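Tricorn protease (Thermoplasma acidophilum, PDB 1K32) is a hexameric serine protease that probably cuts peptides released by the proteasome into smaller fragments, with beta propellers thought to gate access. Local coordinates at residues I428-R433 against F479-K484; S432-Y437 against I454-M459; R738-F743 against D827-I832; A753-G758 against I774-Y779. All coordinates share one frame; numbering follows the deposited sequence.

The four contacts fall into two pairs on opposite sides of the chain's centre. Contacts 1 and 2 lie in the seven-bladed propeller, their centres about 10 Å apart. They share Ser432 and Arg433, and Phe479 of contact 1 packs its CZ atom 3.6 Å from CB of Phe434 in contact 2. Contact 1 joins adjacent blades, contact 2 the middle strands of one blade. Contact 4 lies in the PDZ domain, joining a loop to a strand, and contact 3 joins that domain's strand 741-746 region to helix 830-848; their centres are about 11 Å apart, and contact 4 is nested inside the loop that contact 3 closes. Between the pairs, the centres of contacts 1 and 3 are about 59 Å apart.

Contact 1 of 4, residues I428-R433 against F479-K484; sequences ISDNSR and FDADSK
Ser483 pushes its side chain into the turn 429-432, where its OG takes a weak hydrogen bond from the backbone N of Asn431 (3.4 Å, 147° at the hydrogen). Its CB lies 3.3 Å from ND2 of Asn431. Beside it, CB of Ser429 sits over one face of the Phe479 ring, 4.0 Å from the centroid in a CH-pi contact displaced toward the ring's rim. Two waters fill out the interface. One accepts from Asp430 N and donates to Asp480 O (2.7 Å), also bonding Ser483 OG; the other donates to Asp430 OD1 and to Ala481 O (3.0 Å).

Behind this first shell, Asn431 holds its own turn in shape. A chi1 of 62° places CG between the backbone N and the carbonyl carbon, bringing OD1 within reach of Ser429 OG (2.9 Å), from which it accepts, as it does, in an Asx turn, from Arg433 N, the two donors coming from opposite faces of the amide. Ser429 OG in turn receives Phe434 N. Replacing Asn431 by an alanine would probably leave Ser429 OG and Arg433 N without their shared acceptor and open a gap beside Ser483 CB. Farther out, Asp430 OD1 forms salt bridges with Arg619 and Arg388. Two type I turns, 429-432 and 480-483, thus meet side by side, each linking the first two strands of its blade: an interface between adjacent blades of a beta propeller.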
# COMPACT_ATOMS: atom_id res chain seq x y z
N ILE A 428 -15.90 -21.01 33.01
CA ILE A 428 -16.22 -20.29 34.24
C ILE A 428 -16.40 -18.81 33.95
O ILE A 428 -15.54 -18.21 33.31
CB ILE A 428 -15.08 -20.41 35.28
CG1 ILE A 428 -14.63 -21.86 35.38
CG2 ILE A 428 -15.55 -19.88 36.64
CD1 ILE A 428 -13.41 -22.05 36.22
N SER A 429 -17.51 -18.23 34.43
CA SER A 429 -17.77 -16.80 34.22
C SER A 429 -16.66 -15.95 34.84
O SER A 429 -16.04 -16.36 35.82
CB SER A 429 -19.13 -16.40 34.81
OG SER A 429 -19.23 -16.68 36.21
N ASP A 430 -16.42 -14.77 34.27
CA ASP A 430 -15.36 -13.90 34.78
C ASP A 430 -15.54 -13.45 36.22
O ASP A 430 -14.56 -13.19 36.90
CB ASP A 430 -15.20 -12.66 33.89
CG ASP A 430 -14.47 -12.95 32.59
OD1 ASP A 430 -13.93 -12.00 32.00
OD2 ASP A 430 -14.45 -14.12 32.16
N ASN A 431 -16.79 -13.35 36.69
CA ASN A 431 -17.03 -12.95 38.07
C ASN A 431 -17.05 -14.18 38.99
O ASN A 431 -17.44 -14.09 40.16
CB ASN A 431 -18.35 -12.17 38.19
CG ASN A 431 -19.56 -12.99 37.79
OD1 ASN A 431 -19.49 -14.22 37.71
ND2 ASN A 431 -20.67 -12.32 37.54
N SER A 432 -16.63 -15.32 38.44
CA SER A 432 -16.55 -16.59 39.19
C SER A 432 -17.86 -17.10 39.78
O SER A 432 -17.85 -17.95 40.67
CB SER A 432 -15.51 -16.45 40.31
OG SER A 432 -14.25 -16.05 39.79
N ARG A 433 -18.98 -16.60 39.28
CA ARG A 433 -20.27 -17.03 39.82
C ARG A 433 -20.94 -18.24 39.16
O ARG A 433 -21.61 -19.02 39.84
CB ARG A 433 -21.24 -15.85 39.81
CG ARG A 433 -22.64 -16.24 40.25
CD ARG A 433 -23.43 -15.04 40.73
NE ARG A 433 -24.81 -15.42 41.01
CZ ARG A 433 -25.74 -14.57 41.44
NH1 ARG A 433 -26.98 -15.00 41.66
NH2 ARG A 433 -25.43 -13.30 41.65
N PHE A 479 -18.99 -17.44 28.41
CA PHE A 479 -19.65 -16.24 28.91
C PHE A 479 -18.94 -15.01 28.35
O PHE A 479 -17.77 -15.08 28.01
CB PHE A 479 -19.57 -16.14 30.45
CG PHE A 479 -20.35 -17.19 31.17
CD1 PHE A 479 -19.72 -18.34 31.64
CD2 PHE A 479 -21.71 -17.04 31.37
CE1 PHE A 479 -20.44 -19.33 32.30
CE2 PHE A 479 -22.45 -18.02 32.03
CZ PHE A 479 -21.81 -19.17 32.50
N ASP A 480 -19.65 -13.89 28.24
CA ASP A 480 -19.00 -12.67 27.77
C ASP A 480 -18.28 -12.07 28.98
O ASP A 480 -18.53 -12.46 30.12
CB ASP A 480 -20.02 -11.68 27.17
CG ASP A 480 -21.20 -11.41 28.08
OD1 ASP A 480 -22.14 -10.70 27.64
OD2 ASP A 480 -21.21 -11.89 29.24
N ALA A 481 -17.38 -11.13 28.73
CA ALA A 481 -16.61 -10.51 29.79
C ALA A 481 -17.42 -9.98 30.98
O ALA A 481 -17.02 -10.14 32.13
CB ALA A 481 -15.75 -9.38 29.22
N ASP A 482 -18.57 -9.37 30.71
CA ASP A 482 -19.40 -8.81 31.77
C ASP A 482 -20.27 -9.84 32.48
O ASP A 482 -21.06 -9.48 33.34
CB ASP A 482 -20.29 -7.70 31.21
CG ASP A 482 -19.51 -6.47 30.79
OD1 ASP A 482 -20.13 -5.52 30.26
OD2 ASP A 482 -18.27 -6.43 31.00
N SER A 483 -20.11 -11.11 32.13
CA SER A 483 -20.92 -12.16 32.76
C SER A 483 -22.43 -11.88 32.64
O SER A 483 -23.17 -12.07 33.60
CB SER A 483 -20.54 -12.29 34.25
OG SER A 483 -19.20 -12.70 34.42
N LYS A 484 -22.88 -11.43 31.48
CA LYS A 484 -24.30 -11.13 31.29
C LYS A 484 -25.00 -12.02 30.27
O LYS A 484 -26.22 -12.12 30.25
CB LYS A 484 -24.49 -9.65 30.92
CG LYS A 484 -24.14 -8.69 32.06
CD LYS A 484 -24.64 -7.28 31.77
CE LYS A 484 -24.15 -6.29 32.83
NZ LYS A 484 -24.50 -6.71 34.23
O HOH W 1 -17.86 -14.18 32.11
O HOH W 2 -14.14 -9.51 32.86

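Contact 2 of 4, residues S432-Y437 against I454-M459; sequences SRFIAY and IHVYDM
With CG anti to the backbone N (chi1 176°) and an extended chain, Arg433 carries its guanidinium to the carboxylate of Asp458, which is turned the same way about its own first torsion (-172°). NE donates to OD1 of Asp458 at 3.2 Å in a salt bridge, meeting that oxygen on its syn side but somewhat out of the carboxylate plane; NH1 adds a weak bond to OD2 (3.4 Å). Glu460 takes the remaining nitrogen, NH2, in a second salt bridge, and its backbone N binds Asp458 OD1. A leucine in place of Arg433 is likely to cost Asp458 and Glu460 the guanidinium they share, leaving Asp458 with a long, weak pairing to Lys463.

The salt bridge sits at one end of an antiparallel hairpin, strands 434-441 and 451-458, the middle two strands of a four-stranded propeller blade. Ile435 with Tyr457 and Tyr437 with His455 are hydrogen-bonded pairs; Tyr457 N reaches Ile435 O at 2.7 Å, almost straight. Past the strand ends, Met459 N still bonds Arg433 O (2.8 Å). Phe434 CB rests against Val456 CG1 (3.9 Å) on one face of the sheet, and the Ile435 and Tyr457 side chains lie alongside each other on the other.

Tyr437 folds its ring across the neighbouring strand, where His455 CB comes over one ring face, 3.8 Å from the centroid in a CH-pi contact. The tyrosine hydroxyl is held by Glu416, while the His455 ring stacks on Phe439.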
# COMPACT_ATOMS: atom_id res chain seq x y z
N SER A 432 -16.63 -15.32 38.44
CA SER A 432 -16.55 -16.59 39.19
C SER A 432 -17.86 -17.10 39.78
O SER A 432 -17.85 -17.95 40.67
CB SER A 432 -15.51 -16.45 40.31
OG SER A 432 -14.25 -16.05 39.79
N ARG A 433 -18.98 -16.60 39.28
CA ARG A 433 -20.27 -17.03 39.82
C ARG A 433 -20.94 -18.24 39.16
O ARG A 433 -21.61 -19.02 39.84
CB ARG A 433 -21.24 -15.85 39.81
CG ARG A 433 -22.64 -16.24 40.25
CD ARG A 433 -23.43 -15.04 40.73
NE ARG A 433 -24.81 -15.42 41.01
CZ ARG A 433 -25.74 -14.57 41.44
NH1 ARG A 433 -26.98 -15.00 41.66
NH2 ARG A 433 -25.43 -13.30 41.65
N PHE A 434 -20.75 -18.41 37.85
CA PHE A 434 -21.38 -19.52 37.14
C PHE A 434 -20.38 -20.44 36.44
O PHE A 434 -19.29 -20.03 36.02
CB PHE A 434 -22.37 -19.00 36.08
CG PHE A 434 -23.23 -17.87 36.54
CD1 PHE A 434 -22.89 -16.56 36.26
CD2 PHE A 434 -24.41 -18.12 37.25
CE1 PHE A 434 -23.71 -15.50 36.67
CE2 PHE A 434 -25.23 -17.07 37.67
CZ PHE A 434 -24.88 -15.77 37.38
N ILE A 435 -20.79 -21.69 36.30
CA ILE A 435 -20.00 -22.70 35.61
C ILE A 435 -20.96 -23.33 34.61
O ILE A 435 -21.97 -23.92 34.99
CB ILE A 435 -19.46 -23.77 36.60
CG1 ILE A 435 -18.63 -23.08 37.70
CG2 ILE A 435 -18.61 -24.80 35.86
CD1 ILE A 435 -18.08 -24.02 38.77
N ALA A 436 -20.67 -23.16 33.32
CA ALA A 436 -21.51 -23.73 32.28
C ALA A 436 -20.76 -24.91 31.70
O ALA A 436 -19.55 -24.83 31.48
CB ALA A 436 -21.79 -22.69 31.20
N TYR A 437 -21.47 -26.00 31.45
CA TYR A 437 -20.83 -27.20 30.93
C TYR A 437 -21.77 -28.08 30.11
O TYR A 437 -22.99 -28.10 30.34
CB TYR A 437 -20.27 -28.02 32.10
CG TYR A 437 -21.29 -28.33 33.17
CD1 TYR A 437 -22.00 -29.53 33.17
CD2 TYR A 437 -21.56 -27.41 34.18
CE1 TYR A 437 -22.96 -29.81 34.15
CE2 TYR A 437 -22.53 -27.67 35.17
CZ TYR A 437 -23.22 -28.87 35.15
OH TYR A 437 -24.20 -29.10 36.09
N ILE A 454 -26.50 -28.06 27.65
CA ILE A 454 -25.65 -27.19 28.44
C ILE A 454 -26.32 -27.00 29.80
O ILE A 454 -27.51 -26.70 29.86
CB ILE A 454 -25.49 -25.81 27.78
CG1 ILE A 454 -24.78 -25.95 26.42
CG2 ILE A 454 -24.72 -24.87 28.73
CD1 ILE A 454 -23.47 -26.71 26.47
N HIS A 455 -25.57 -27.20 30.87
CA HIS A 455 -26.09 -26.98 32.22
C HIS A 455 -25.30 -25.84 32.83
O HIS A 455 -24.11 -25.69 32.54
CB HIS A 455 -25.90 -28.21 33.11
CG HIS A 455 -26.96 -29.25 32.95
ND1 HIS A 455 -27.98 -29.14 32.04
CD2 HIS A 455 -27.13 -30.45 33.57
CE1 HIS A 455 -28.75 -30.22 32.10
NE2 HIS A 455 -28.25 -31.03 33.02
N VAL A 456 -25.94 -25.04 33.67
CA VAL A 456 -25.24 -23.94 34.30
C VAL A 456 -25.37 -24.05 35.81
O VAL A 456 -26.48 -24.17 36.35
CB VAL A 456 -25.79 -22.58 33.86
CG1 VAL A 456 -25.02 -21.47 34.57
CG2 VAL A 456 -25.68 -22.45 32.35
N TYR A 457 -24.22 -24.03 36.49
CA TYR A 457 -24.17 -24.13 37.94
C TYR A 457 -23.96 -22.75 38.57
O TYR A 457 -23.01 -22.04 38.22
CB TYR A 457 -23.01 -25.04 38.36
CG TYR A 457 -22.89 -25.25 39.84
CD1 TYR A 457 -23.88 -25.94 40.55
CD2 TYR A 457 -21.78 -24.78 40.55
CE1 TYR A 457 -23.77 -26.15 41.92
CE2 TYR A 457 -21.66 -24.98 41.92
CZ TYR A 457 -22.67 -25.67 42.60
OH TYR A 457 -22.58 -25.87 43.96
N ASP A 458 -24.84 -22.38 39.48
CA ASP A 458 -24.74 -21.09 40.17
C ASP A 458 -24.07 -21.32 41.52
O ASP A 458 -24.66 -21.95 42.41
CB ASP A 458 -26.13 -20.47 40.39
CG ASP A 458 -26.07 -19.03 40.91
OD1 ASP A 458 -25.03 -18.62 41.49
OD2 ASP A 458 -27.07 -18.30 40.76
N MET A 459 -22.85 -20.81 41.66
CA MET A 459 -22.08 -20.94 42.91
C MET A 459 -22.87 -20.36 44.09
O MET A 459 -22.73 -20.81 45.22
CB MET A 459 -20.74 -20.21 42.78
CG MET A 459 -19.74 -20.87 41.84
SD MET A 459 -19.01 -22.38 42.51
CE MET A 459 -17.63 -21.71 43.38

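Contact 3 of 4, residues R738-F743 against D827-I832; sequences RIACDF and DDDRFI
Ala740 and Asp829 bring two stretches of loop together, their CA atoms 5.6 Å apart, the first just before strand 741-746 and the second at the N-cap position of helix 830-848. Asp829 is the hub. With its CG between the backbone N and the carbonyl carbon (chi1 65°), the carboxylate reaches Arg738 and Ala740. Although the residue sits at the N-cap position, its side chain makes no capping bond. OD1 lies 3.0 Å from CA of Ala740, close against the backbone there. OD2 receives NH2 of Arg738 at 3.0 Å in a salt bridge, on its syn side but 31° out of the carboxylate plane.

The arginine reaches it by bending at chi2, and its chain runs over the acid at about a right angle, CB 3.4 Å from OD1 of Asp829 and CD 3.6 Å from OD2, with the two charged planes 75° apart. Next to the salt bridge, Ala740 CB touches CG2 of Ile832 (3.7 Å), a small apolar contact on the first turn of the helix. Asp828 turns to its own chain: OD1 accepts Arg830 N at 3.2 Å, an Asx turn at the helix start.

Arg738 also donates to carbonyl oxygens of Phe98 and Ala126 in the six-bladed propeller, and Arg833 NE forms a second salt bridge with Asp829 OD2. Flanked by two arginines, the buried carboxylate is probably ionised, and this charge pairing joins the start of strand 741-746, in the PDZ region, to the start of helix 830-848 and, through Arg738, to the six-bladed propeller.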
# COMPACT_ATOMS: atom_id res chain seq x y z
N ARG A 738 9.94 -48.05 -4.54
CA ARG A 738 9.03 -48.89 -5.29
C ARG A 738 8.41 -48.22 -6.50
O ARG A 738 8.21 -47.01 -6.54
CB ARG A 738 7.92 -49.40 -4.36
CG ARG A 738 8.41 -50.45 -3.38
CD ARG A 738 7.79 -50.23 -2.03
NE ARG A 738 8.26 -51.19 -1.03
CZ ARG A 738 7.87 -52.46 -0.95
NH1 ARG A 738 8.36 -53.24 0.01
NH2 ARG A 738 6.99 -52.94 -1.81
N ILE A 739 8.12 -49.03 -7.51
CA ILE A 739 7.51 -48.55 -8.74
C ILE A 739 6.40 -49.53 -9.13
O ILE A 739 6.03 -49.64 -10.29
CB ILE A 739 8.55 -48.41 -9.87
CG1 ILE A 739 9.18 -49.76 -10.19
CG2 ILE A 739 9.62 -47.42 -9.44
CD1 ILE A 739 10.27 -49.69 -11.28
N ALA A 740 5.88 -50.24 -8.13
CA ALA A 740 4.81 -51.21 -8.34
C ALA A 740 5.15 -52.22 -9.43
O ALA A 740 4.36 -52.46 -10.35
CB ALA A 740 3.51 -50.48 -8.69
N CYS A 741 6.33 -52.82 -9.32
CA CYS A 741 6.76 -53.84 -10.26
C CYS A 741 7.46 -54.96 -9.48
O CYS A 741 8.08 -54.70 -8.45
CB CYS A 741 7.75 -53.28 -11.28
SG CYS A 741 7.08 -52.19 -12.56
N ASP A 742 7.34 -56.19 -9.96
CA ASP A 742 8.04 -57.32 -9.35
C ASP A 742 9.21 -57.64 -10.27
O ASP A 742 9.04 -57.80 -11.48
CB ASP A 742 7.12 -58.52 -9.24
CG ASP A 742 6.12 -58.41 -8.09
OD1 ASP A 742 5.22 -59.26 -8.01
OD2 ASP A 742 6.25 -57.48 -7.26
N PHE A 743 10.42 -57.74 -9.71
CA PHE A 743 11.58 -58.04 -10.54
C PHE A 743 12.09 -59.47 -10.38
O PHE A 743 12.04 -60.04 -9.29
CB PHE A 743 12.73 -57.07 -10.24
CG PHE A 743 12.30 -55.65 -10.14
CD1 PHE A 743 12.24 -55.02 -8.89
CD2 PHE A 743 11.94 -54.93 -11.27
CE1 PHE A 743 11.83 -53.70 -8.78
CE2 PHE A 743 11.53 -53.60 -11.17
CZ PHE A 743 11.47 -52.98 -9.91
N ASP A 827 7.78 -44.44 -2.19
CA ASP A 827 8.21 -44.91 -0.87
C ASP A 827 7.43 -46.18 -0.50
O ASP A 827 7.84 -46.94 0.37
CB ASP A 827 7.93 -43.85 0.19
CG ASP A 827 8.94 -42.72 0.16
OD1 ASP A 827 8.65 -41.66 0.74
OD2 ASP A 827 10.02 -42.91 -0.42
N ASP A 828 6.30 -46.38 -1.17
CA ASP A 828 5.45 -47.53 -0.88
C ASP A 828 4.52 -47.80 -2.06
O ASP A 828 4.21 -46.90 -2.82
CB ASP A 828 4.63 -47.22 0.38
CG ASP A 828 3.62 -48.29 0.71
OD1 ASP A 828 3.97 -49.49 0.67
OD2 ASP A 828 2.47 -47.94 1.04
N ASP A 829 4.09 -49.05 -2.22
CA ASP A 829 3.19 -49.37 -3.31
C ASP A 829 2.18 -50.43 -2.92
O ASP A 829 1.65 -51.14 -3.75
CB ASP A 829 3.97 -49.78 -4.59
CG ASP A 829 4.78 -51.07 -4.44
OD1 ASP A 829 5.43 -51.47 -5.43
OD2 ASP A 829 4.79 -51.70 -3.35
N ARG A 830 1.91 -50.51 -1.62
CA ARG A 830 0.94 -51.47 -1.09
C ARG A 830 -0.48 -51.25 -1.63
O ARG A 830 -1.19 -52.20 -1.96
CB ARG A 830 0.90 -51.39 0.45
CG ARG A 830 -0.24 -52.21 1.06
CD ARG A 830 0.22 -53.60 1.43
NE ARG A 830 0.65 -53.62 2.82
CZ ARG A 830 1.32 -54.60 3.40
NH1 ARG A 830 1.64 -54.50 4.68
NH2 ARG A 830 1.69 -55.67 2.71
N PHE A 831 -0.91 -50.00 -1.68
CA PHE A 831 -2.25 -49.72 -2.16
C PHE A 831 -2.39 -50.10 -3.63
O PHE A 831 -3.43 -50.63 -4.03
CB PHE A 831 -2.60 -48.24 -1.96
CG PHE A 831 -4.03 -47.91 -2.31
CD1 PHE A 831 -5.08 -48.41 -1.55
CD2 PHE A 831 -4.32 -47.10 -3.41
CE1 PHE A 831 -6.40 -48.10 -1.87
CE2 PHE A 831 -5.64 -46.79 -3.74
CZ PHE A 831 -6.68 -47.30 -2.96
N ILE A 832 -1.36 -49.82 -4.43
CA ILE A 832 -1.40 -50.18 -5.85
C ILE A 832 -1.56 -51.69 -5.96
O ILE A 832 -2.43 -52.18 -6.70
CB ILE A 832 -0.11 -49.75 -6.59
CG1 ILE A 832 -0.01 -48.22 -6.59
CG2 ILE A 832 -0.13 -50.28 -8.03
CD1 ILE A 832 1.33 -47.67 -7.06

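Contact 4 of 4, residues A753-G758 against I774-Y779; sequences AKAYAG and IDPTGY
The carboxylate of Asp775, whose OD2 lies 3.7 Å from CB of Ala755, takes two donors on one and the same face. Thr777 OG1 gives its proton to OD2 at 2.8 Å, on the syn side and 32° out of plane; Thr777 N comes in at 3.0 Å from higher above the plane, closing an Asx turn. At the edge of the Tyr779 ring, in its plane, stands the carbonyl O of Pro776, while Lys754 CG lies over one face of the Tyr756 ring, toward its rim.

These groups belong to the PDZ domain, where the loop leading to strand 780-784 folds back on the end of strand 749-755. That loop turns through a type II bend from Pro776 to Tyr779, fastened by Tyr779 N to Pro776 O. Gly778 occupies the place where a side chain would collide with the carbonyl O of Thr777. On the strand, Ala753 and Lys754 together face Asp742, a classic beta bulge, and the hydroxyl of Tyr756 bonds to that aspartate.

Ala755 is the point of contact: its CB packs against CG of Pro776 at 3.4 Å, tighter than usual for two carbons, a closely pressed contact of methyl and ring. Pro776 also touches Cys741 of the adjoining strand. With its proton spent on Asp775, Thr777 OG1 accepts one from a water (2.7 Å), and the same water takes the N-H of Ala755 at 2.9 Å.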
# COMPACT_ATOMS: atom_id res chain seq x y z
N ALA A 753 8.91 -58.77 -14.03
CA ALA A 753 8.06 -59.96 -14.04
C ALA A 753 6.59 -59.60 -14.05
O ALA A 753 5.77 -60.32 -14.61
CB ALA A 753 8.37 -60.84 -12.84
N LYS A 754 6.25 -58.48 -13.40
CA LYS A 754 4.87 -58.03 -13.35
C LYS A 754 4.78 -56.55 -13.03
O LYS A 754 5.53 -56.04 -12.20
CB LYS A 754 4.09 -58.84 -12.31
CG LYS A 754 2.63 -58.43 -12.22
CD LYS A 754 1.89 -59.28 -11.20
CE LYS A 754 0.43 -58.88 -11.14
NZ LYS A 754 -0.30 -59.73 -10.18
N ALA A 755 3.86 -55.86 -13.70
CA ALA A 755 3.64 -54.44 -13.50
C ALA A 755 2.20 -54.31 -13.01
O ALA A 755 1.27 -54.80 -13.65
CB ALA A 755 3.84 -53.69 -14.81
N TYR A 756 2.02 -53.67 -11.87
CA TYR A 756 0.71 -53.54 -11.25
C TYR A 756 -0.12 -52.32 -11.61
O TYR A 756 0.39 -51.20 -11.68
CB TYR A 756 0.85 -53.61 -9.72
CG TYR A 756 1.38 -54.92 -9.21
CD1 TYR A 756 2.75 -55.19 -9.20
CD2 TYR A 756 0.51 -55.92 -8.78
CE1 TYR A 756 3.25 -56.42 -8.75
CE2 TYR A 756 0.99 -57.15 -8.34
CZ TYR A 756 2.36 -57.40 -8.33
OH TYR A 756 2.82 -58.63 -7.92
N ALA A 757 -1.41 -52.56 -11.82
CA ALA A 757 -2.38 -51.51 -12.12
C ALA A 757 -3.78 -51.95 -11.68
O ALA A 757 -4.20 -53.07 -11.97
CB ALA A 757 -2.38 -51.20 -13.61
N GLY A 758 -4.46 -51.07 -10.95
CA GLY A 758 -5.83 -51.34 -10.52
C GLY A 758 -6.70 -50.68 -11.58
O GLY A 758 -6.79 -51.17 -12.71
N ILE A 774 3.54 -46.90 -21.78
CA ILE A 774 3.89 -48.29 -22.03
C ILE A 774 3.74 -49.16 -20.81
O ILE A 774 3.77 -48.68 -19.68
CB ILE A 774 5.34 -48.47 -22.55
CG1 ILE A 774 6.34 -48.07 -21.45
CG2 ILE A 774 5.57 -47.65 -23.82
CD1 ILE A 774 7.78 -48.39 -21.80
N ASP A 775 3.55 -50.45 -21.05
CA ASP A 775 3.45 -51.42 -19.99
C ASP A 775 4.85 -52.03 -19.89
O ASP A 775 5.34 -52.62 -20.85
CB ASP A 775 2.41 -52.49 -20.35
CG ASP A 775 2.20 -53.49 -19.24
OD1 ASP A 775 1.14 -54.15 -19.21
OD2 ASP A 775 3.11 -53.62 -18.39
N PRO A 776 5.51 -51.89 -18.73
CA PRO A 776 6.86 -52.41 -18.49
C PRO A 776 7.01 -53.92 -18.39
O PRO A 776 8.12 -54.43 -18.31
CB PRO A 776 7.27 -51.71 -17.20
CG PRO A 776 5.98 -51.65 -16.46
CD PRO A 776 4.99 -51.21 -17.53
N THR A 777 5.89 -54.63 -18.37
CA THR A 777 5.94 -56.09 -18.27
C THR A 777 6.83 -56.70 -19.36
O THR A 777 6.70 -56.38 -20.54
CB THR A 777 4.53 -56.69 -18.38
OG1 THR A 777 3.68 -56.12 -17.38
CG2 THR A 777 4.58 -58.20 -18.19
N GLY A 778 7.74 -57.58 -18.95
CA GLY A 778 8.62 -58.21 -19.91
C GLY A 778 9.87 -57.41 -20.22
O GLY A 778 10.86 -57.97 -20.69
N TYR A 779 9.83 -56.11 -19.95
CA TYR A 779 10.98 -55.25 -20.19
C TYR A 779 12.15 -55.56 -19.26
O TYR A 779 11.96 -56.02 -18.13
CB TYR A 779 10.59 -53.78 -20.00
CG TYR A 779 9.94 -53.15 -21.21
CD1 TYR A 779 10.69 -52.49 -22.18
CD2 TYR A 779 8.56 -53.23 -21.39
CE1 TYR A 779 10.09 -51.93 -23.31
CE2 TYR A 779 7.95 -52.67 -22.51
CZ TYR A 779 8.71 -52.03 -23.46
OH TYR A 779 8.10 -51.50 -24.57
O HOH W 3 2.21 -57.42 -15.55